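Local coordinates for protein protease VP4 (Blotched snakehead virus, PDB 2GEF) that acts as a serine peptidase with a serine/lysine catalytic dyad and probably processes the birnavirus structural polyprotein from which it derives, at residues 18-23 / 126-131; 107-112 / 120-125. One frame throughout, in Å; residues are numbered along the deposited sequence.

Contact 1: residues 18-23 / 126-131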
loop_
_atom_site.group_PDB
_atom_site.type_symbol
_atom_site.label_atom_id
_atom_site.label_comp_id
_atom_site.label_asym_id
_atom_site.label_seq_id
_atom_site.Cartn_x
_atom_site.Cartn_y
_atom_site.Cartn_z
ATOM N N LEU A 18 -0.037 -7.187 15.463
ATOM C CA LEU A 18 0.400 -8.550 15.594
ATOM C C LEU A 18 -0.171 -9.154 14.295
ATOM O O LEU A 18 -1.392 -8.996 14.012
ATOM C CB LEU A 18 -0.162 -9.176 16.892
ATOM C CG LEU A 18 -0.623 -10.605 17.299
ATOM C CD1 LEU A 18 0.498 -11.445 17.927
ATOM C CD2 LEU A 18 -1.683 -10.292 18.362
ATOM N N GLY A 19 0.741 -9.705 13.484
ATOM C CA GLY A 19 0.413 -10.503 12.290
ATOM C C GLY A 19 0.382 -12.009 12.618
ATOM O O GLY A 19 1.197 -12.515 13.393
ATOM N N ARG A 20 -0.553 -12.737 12.015
ATOM C CA ARG A 20 -0.720 -14.118 12.340
ATOM C C ARG A 20 -0.804 -14.990 11.049
ATOM O O ARG A 20 -0.900 -14.470 9.919
ATOM C CB ARG A 20 -1.915 -14.198 13.271
ATOM C CG ARG A 20 -3.166 -14.794 12.749
ATOM C CD ARG A 20 -4.350 -14.563 13.670
ATOM N NE ARG A 20 -5.627 -14.740 12.949
ATOM C CZ ARG A 20 -6.428 -15.819 13.022
ATOM N NH1 ARG A 20 -6.126 -16.857 13.799
ATOM N NH2 ARG A 20 -7.557 -15.869 12.299
ATOM N N ASN A 21 -0.775 -16.308 11.212
ATOM C CA ASN A 21 -0.757 -17.218 10.101
ATOM C C ASN A 21 0.333 -16.882 8.983
ATOM O O ASN A 21 0.077 -16.899 7.777
ATOM C CB ASN A 21 -2.173 -17.389 9.549
ATOM C CG ASN A 21 -2.255 -18.488 8.491
ATOM O OD1 ASN A 21 -1.411 -19.360 8.456
ATOM N ND2 ASN A 21 -3.246 -18.429 7.613
ATOM N N SER A 22 1.567 -16.683 9.422
ATOM C CA SER A 22 2.653 -16.375 8.521
ATOM C C SER A 22 3.112 -17.322 7.400
ATOM O O SER A 22 3.729 -18.367 7.700
ATOM C CB SER A 22 3.899 -16.144 9.394
ATOM O OG SER A 22 4.974 -15.627 8.639
ATOM N N ARG A 23 2.962 -16.919 6.103
ATOM C CA ARG A 23 3.630 -17.656 5.013
ATOM C C ARG A 23 4.543 -16.827 4.117
ATOM O O ARG A 23 4.141 -15.800 3.573
ATOM C CB ARG A 23 2.632 -18.371 4.168
ATOM C CG ARG A 23 1.234 -17.938 4.407
ATOM C CD ARG A 23 0.334 -18.861 3.563
ATOM N NE ARG A 23 0.948 -19.141 2.249
ATOM C CZ ARG A 23 0.588 -20.165 1.495
ATOM N NH1 ARG A 23 -0.425 -20.966 1.916
ATOM N NH2 ARG A 23 1.220 -20.401 0.341
ATOM N N TRP A 126 -2.012 -12.841 8.218
ATOM C CA TRP A 126 -3.351 -12.429 8.592
ATOM C C TRP A 126 -3.248 -11.471 9.765
ATOM O O TRP A 126 -2.621 -11.751 10.805
ATOM C CB TRP A 126 -4.191 -13.643 9.018
ATOM C CG TRP A 126 -4.408 -14.669 7.941
ATOM C CD1 TRP A 126 -3.762 -14.719 6.711
ATOM C CD2 TRP A 126 -5.277 -15.797 7.984
ATOM N NE1 TRP A 126 -4.230 -15.807 5.971
ATOM C CE2 TRP A 126 -5.187 -16.457 6.716
ATOM C CE3 TRP A 126 -6.179 -16.288 8.934
ATOM C CZ2 TRP A 126 -5.934 -17.607 6.408
ATOM C CZ3 TRP A 126 -6.931 -17.420 8.611
ATOM C CH2 TRP A 126 -6.786 -18.062 7.371
ATOM N N ASN A 127 -3.873 -10.315 9.587
ATOM C CA ASN A 127 -4.036 -9.279 10.627
ATOM C C ASN A 127 -5.572 -9.354 10.660
ATOM O O ASN A 127 -6.165 -9.793 9.658
ATOM C CB ASN A 127 -3.464 -7.867 10.134
ATOM C CG ASN A 127 -4.341 -7.190 9.057
ATOM O OD1 ASN A 127 -5.536 -7.534 8.825
ATOM N ND2 ASN A 127 -3.794 -6.167 8.470
ATOM N N ASP A 128 -6.257 -9.045 11.756
ATOM C CA ASP A 128 -7.713 -9.315 11.758
ATOM C C ASP A 128 -8.448 -7.991 11.526
ATOM O O ASP A 128 -9.474 -7.657 12.105
ATOM C CB ASP A 128 -8.173 -10.048 13.011
ATOM C CG ASP A 128 -7.248 -11.193 13.389
ATOM O OD1 ASP A 128 -7.550 -12.350 13.017
ATOM O OD2 ASP A 128 -6.200 -10.938 14.051
HETATM N N MSE A 129 -7.906 -7.235 10.581
HETATM C CA MSE A 129 -8.331 -5.876 10.388
HETATM C C MSE A 129 -9.473 -6.009 9.376
HETATM O O MSE A 129 -9.610 -7.081 8.744
HETATM C CB MSE A 129 -7.132 -5.047 9.920
HETATM C CG MSE A 129 -5.974 -5.062 10.949
HETATM SE SE MSE A 129 -6.434 -4.159 12.671
HETATM C CE MSE A 129 -6.966 -2.525 11.712
ATOM N N PRO A 130 -10.326 -4.981 9.258
ATOM C CA PRO A 130 -11.345 -5.022 8.199
ATOM C C PRO A 130 -10.758 -4.756 6.821
ATOM O O PRO A 130 -9.575 -4.456 6.696
ATOM C CB PRO A 130 -12.277 -3.827 8.566
ATOM C CG PRO A 130 -11.318 -2.852 9.006
ATOM C CD PRO A 130 -10.459 -3.738 10.034
ATOM N N ALA A 131 -11.579 -4.885 5.783
ATOM C CA ALA A 131 -11.212 -4.491 4.439
ATOM C C ALA A 131 -10.659 -3.053 4.399
ATOM O O ALA A 131 -11.048 -2.198 5.191
ATOM C CB ALA A 131 -12.394 -4.669 3.540
#
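Arg20 and Trp126 form an antiparallel hydrogen-bonded bridge just before the corner at Asn21, beyond which strand 22-27 pairs with strand 120-126, the central strand of a three-stranded antiparallel sheet. Two backbone bonds close it. Arg20 N donates a hydrogen bond to Trp126 O at 2.6 Å, and Trp126 N donates one to Arg20 O. The side chains of Arg20 and Trp126 share one face. The chain of Arg20 is extended from CG to NE and runs past the indole toward Asp128. Its NH2 comes to the rim of the six-membered ring, 3.7 Å from Trp126 CE3, with the guanidinium turned 71° from the ring plane. Arg20 NE and Asp128 OD1 form a salt bridge at 3.1 Å; the hydrogen bond within it is weak and bent. Asn21 lies over one face of the indole. The backbone places its CB 3.9 Å from the centroid of the five-membered ring, a CH-pi contact. CG anti to the backbone N (chi1 -172°) swings the amide over the ring, the two planes 82° apart. Beyond the bridge, Asn127 OD1 accepts from Met129 N at 3.0 Å, an Asx turn, while Asn127 ND2 bonds to Glu46 and Tyr48. That amide and the side chain of Met129 tie the loop after strand 120-126 to strand 43-52. After the corner, Arg23 forms backbone hydrogen bonds with Val124, so strand 22-27 lies along strand 120-126.

Contact 2: residues 107-112 / 120-125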
loop_
_atom_site.group_PDB
_atom_site.type_symbol
_atom_site.label_atom_id
_atom_site.label_comp_id
_atom_site.label_asym_id
_atom_site.label_seq_id
_atom_site.Cartn_x
_atom_site.Cartn_y
_atom_site.Cartn_z
ATOM N N LEU A 107 -2.833 -7.586 0.367
ATOM C CA LEU A 107 -2.545 -8.535 1.449
ATOM C C LEU A 107 -1.707 -7.872 2.526
ATOM O O LEU A 107 -0.698 -7.162 2.196
ATOM C CB LEU A 107 -1.757 -9.794 0.956
ATOM C CG LEU A 107 -2.454 -10.570 -0.218
ATOM C CD1 LEU A 107 -1.433 -11.429 -0.994
ATOM C CD2 LEU A 107 -3.551 -11.371 0.294
ATOM N N PRO A 108 -2.051 -8.104 3.802
ATOM C CA PRO A 108 -1.141 -7.484 4.814
ATOM C C PRO A 108 0.182 -8.186 4.751
ATOM O O PRO A 108 0.211 -9.327 4.475
ATOM C CB PRO A 108 -1.886 -7.663 6.175
ATOM C CG PRO A 108 -3.181 -8.480 5.805
ATOM C CD PRO A 108 -3.146 -8.896 4.376
ATOM N N VAL A 109 1.306 -7.503 4.949
ATOM C CA VAL A 109 2.615 -8.179 4.995
ATOM C C VAL A 109 3.506 -7.726 6.241
ATOM O O VAL A 109 3.624 -6.485 6.506
ATOM C CB VAL A 109 3.339 -7.928 3.699
ATOM C CG1 VAL A 109 2.413 -8.186 2.486
ATOM C CG2 VAL A 109 3.807 -6.514 3.621
ATOM N N ALA A 110 4.167 -8.669 6.944
ATOM C CA ALA A 110 5.079 -8.310 8.015
ATOM C C ALA A 110 6.488 -7.961 7.591
ATOM O O ALA A 110 7.158 -7.369 8.338
ATOM C CB ALA A 110 5.162 -9.443 8.922
ATOM N N ASP A 111 6.957 -8.352 6.410
ATOM C CA ASP A 111 8.305 -8.152 5.978
ATOM C C ASP A 111 8.521 -8.635 4.555
ATOM O O ASP A 111 7.701 -9.338 4.017
ATOM C CB ASP A 111 9.296 -8.960 6.827
ATOM C CG ASP A 111 10.688 -8.277 6.928
ATOM O OD1 ASP A 111 10.945 -7.186 6.297
ATOM O OD2 ASP A 111 11.527 -8.824 7.653
ATOM N N VAL A 112 9.701 -8.328 4.009
ATOM C CA VAL A 112 10.016 -8.477 2.573
ATOM C C VAL A 112 11.510 -8.624 2.372
ATOM O O VAL A 112 12.344 -7.781 2.804
ATOM C CB VAL A 112 9.515 -7.272 1.640
ATOM C CG1 VAL A 112 9.711 -7.681 0.122
ATOM C CG2 VAL A 112 8.026 -6.999 1.882
ATOM N N ALA A 120 10.791 -10.906 -4.790
ATOM C CA ALA A 120 10.904 -10.919 -3.301
ATOM C C ALA A 120 10.068 -11.993 -2.632
ATOM O O ALA A 120 8.989 -12.369 -3.100
ATOM C CB ALA A 120 10.444 -9.547 -2.754
ATOM N N ASP A 121 10.599 -12.488 -1.509
ATOM C CA ASP A 121 9.891 -13.411 -0.703
ATOM C C ASP A 121 9.240 -12.489 0.321
ATOM O O ASP A 121 9.893 -11.670 0.912
ATOM C CB ASP A 121 10.918 -14.369 -0.049
ATOM C CG ASP A 121 11.426 -15.349 -0.992
ATOM O OD1 ASP A 121 10.659 -16.150 -1.580
ATOM O OD2 ASP A 121 12.635 -15.307 -1.237
ATOM N N VAL A 122 7.945 -12.612 0.515
ATOM C CA VAL A 122 7.186 -11.588 1.199
ATOM C C VAL A 122 6.497 -12.419 2.230
ATOM O O VAL A 122 5.851 -13.465 1.914
ATOM C CB VAL A 122 6.179 -10.771 0.259
ATOM C CG1 VAL A 122 4.997 -10.031 0.994
ATOM C CG2 VAL A 122 6.907 -9.835 -0.766
ATOM N N ASP A 123 6.678 -11.969 3.463
ATOM C CA ASP A 123 5.975 -12.604 4.568
ATOM C C ASP A 123 4.515 -12.084 4.617
ATOM O O ASP A 123 4.254 -11.027 5.158
ATOM C CB ASP A 123 6.780 -12.297 5.848
ATOM C CG ASP A 123 6.253 -12.940 7.073
ATOM O OD1 ASP A 123 5.287 -13.695 7.051
ATOM O OD2 ASP A 123 6.899 -12.688 8.108
ATOM N N VAL A 124 3.593 -12.831 4.030
ATOM C CA VAL A 124 2.183 -12.473 4.015
ATOM C C VAL A 124 1.606 -12.962 5.362
ATOM O O VAL A 124 1.891 -14.011 5.814
ATOM C CB VAL A 124 1.420 -13.189 2.829
ATOM C CG1 VAL A 124 -0.135 -12.969 2.767
ATOM C CG2 VAL A 124 2.080 -12.914 1.458
ATOM N N VAL A 125 0.788 -12.168 5.990
ATOM C CA VAL A 125 0.230 -12.487 7.291
ATOM C C VAL A 125 -1.325 -12.303 7.221
ATOM O O VAL A 125 -1.856 -11.637 6.305
ATOM C CB VAL A 125 0.886 -11.550 8.469
ATOM C CG1 VAL A 125 2.391 -11.963 8.887
ATOM C CG2 VAL A 125 0.721 -9.985 8.242
#
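Val112 CG1 stands anti to the backbone N (chi1 -171°), which takes it to Val122 CG2 at 3.6 Å and Ala120 CB at 3.5 Å. Val122 has a similar first torsion (159°), and its other methyl, CG1, reaches Val109 CG1 at 3.5 Å. Val122 therefore touches Val109 with one methyl and Val112 with the other. The side chains of Val112 and Val122 run alongside each other from the same face. Farther along, Val124 CG1 touches Leu107 CB. The pairing is antiparallel. Strands 111-114 and 120-126 make a beta hairpin, and the chain turns a corner at Ala110, where strand 104-109 of a neighbouring mixed sheet gives way to the hairpin. Val109-Val124 and Val112-Val122 are non-hydrogen-bonded pairs. Ala110 N donates to Asp123 O at 3.0 Å, nearly along the C=O axis. Asp123 N donates to Asp111 O at 2.9 Å. The bond from Val125 N to Pro108 O is longer, 3.3 Å, and straight at hydrogen (173°), but it arrives from above the carbonyl plane. Beside the corner, Ala110 CB packs on Val125 CG1 at 3.7 Å. Asp121 OD2 forms a salt bridge with Arg115.

Both contacts use strand 120-126, the central strand of the three-stranded sheet. Contact 1 holds its end against the turn leading into strand 22-27; contact 2 holds its length against strand 111-114 and the end of strand 104-109. In the sequence, both segments of contact 2 fall between those of contact 1, and 120-125 runs straight into 126-131. Contact 1 is at the surface and relies on a charged pair, an amide and an indole. Contact 2 is partly buried, and most of its side-chain packing is between aliphatic groups. They meet directly: Ser22 OG lies 2.5 Å from Asp123 OD1, a probable hydrogen bond, and Asn127 ND2 packs on Pro108 CB. Both lie away from the catalytic dyad, Ser136 and Lys173.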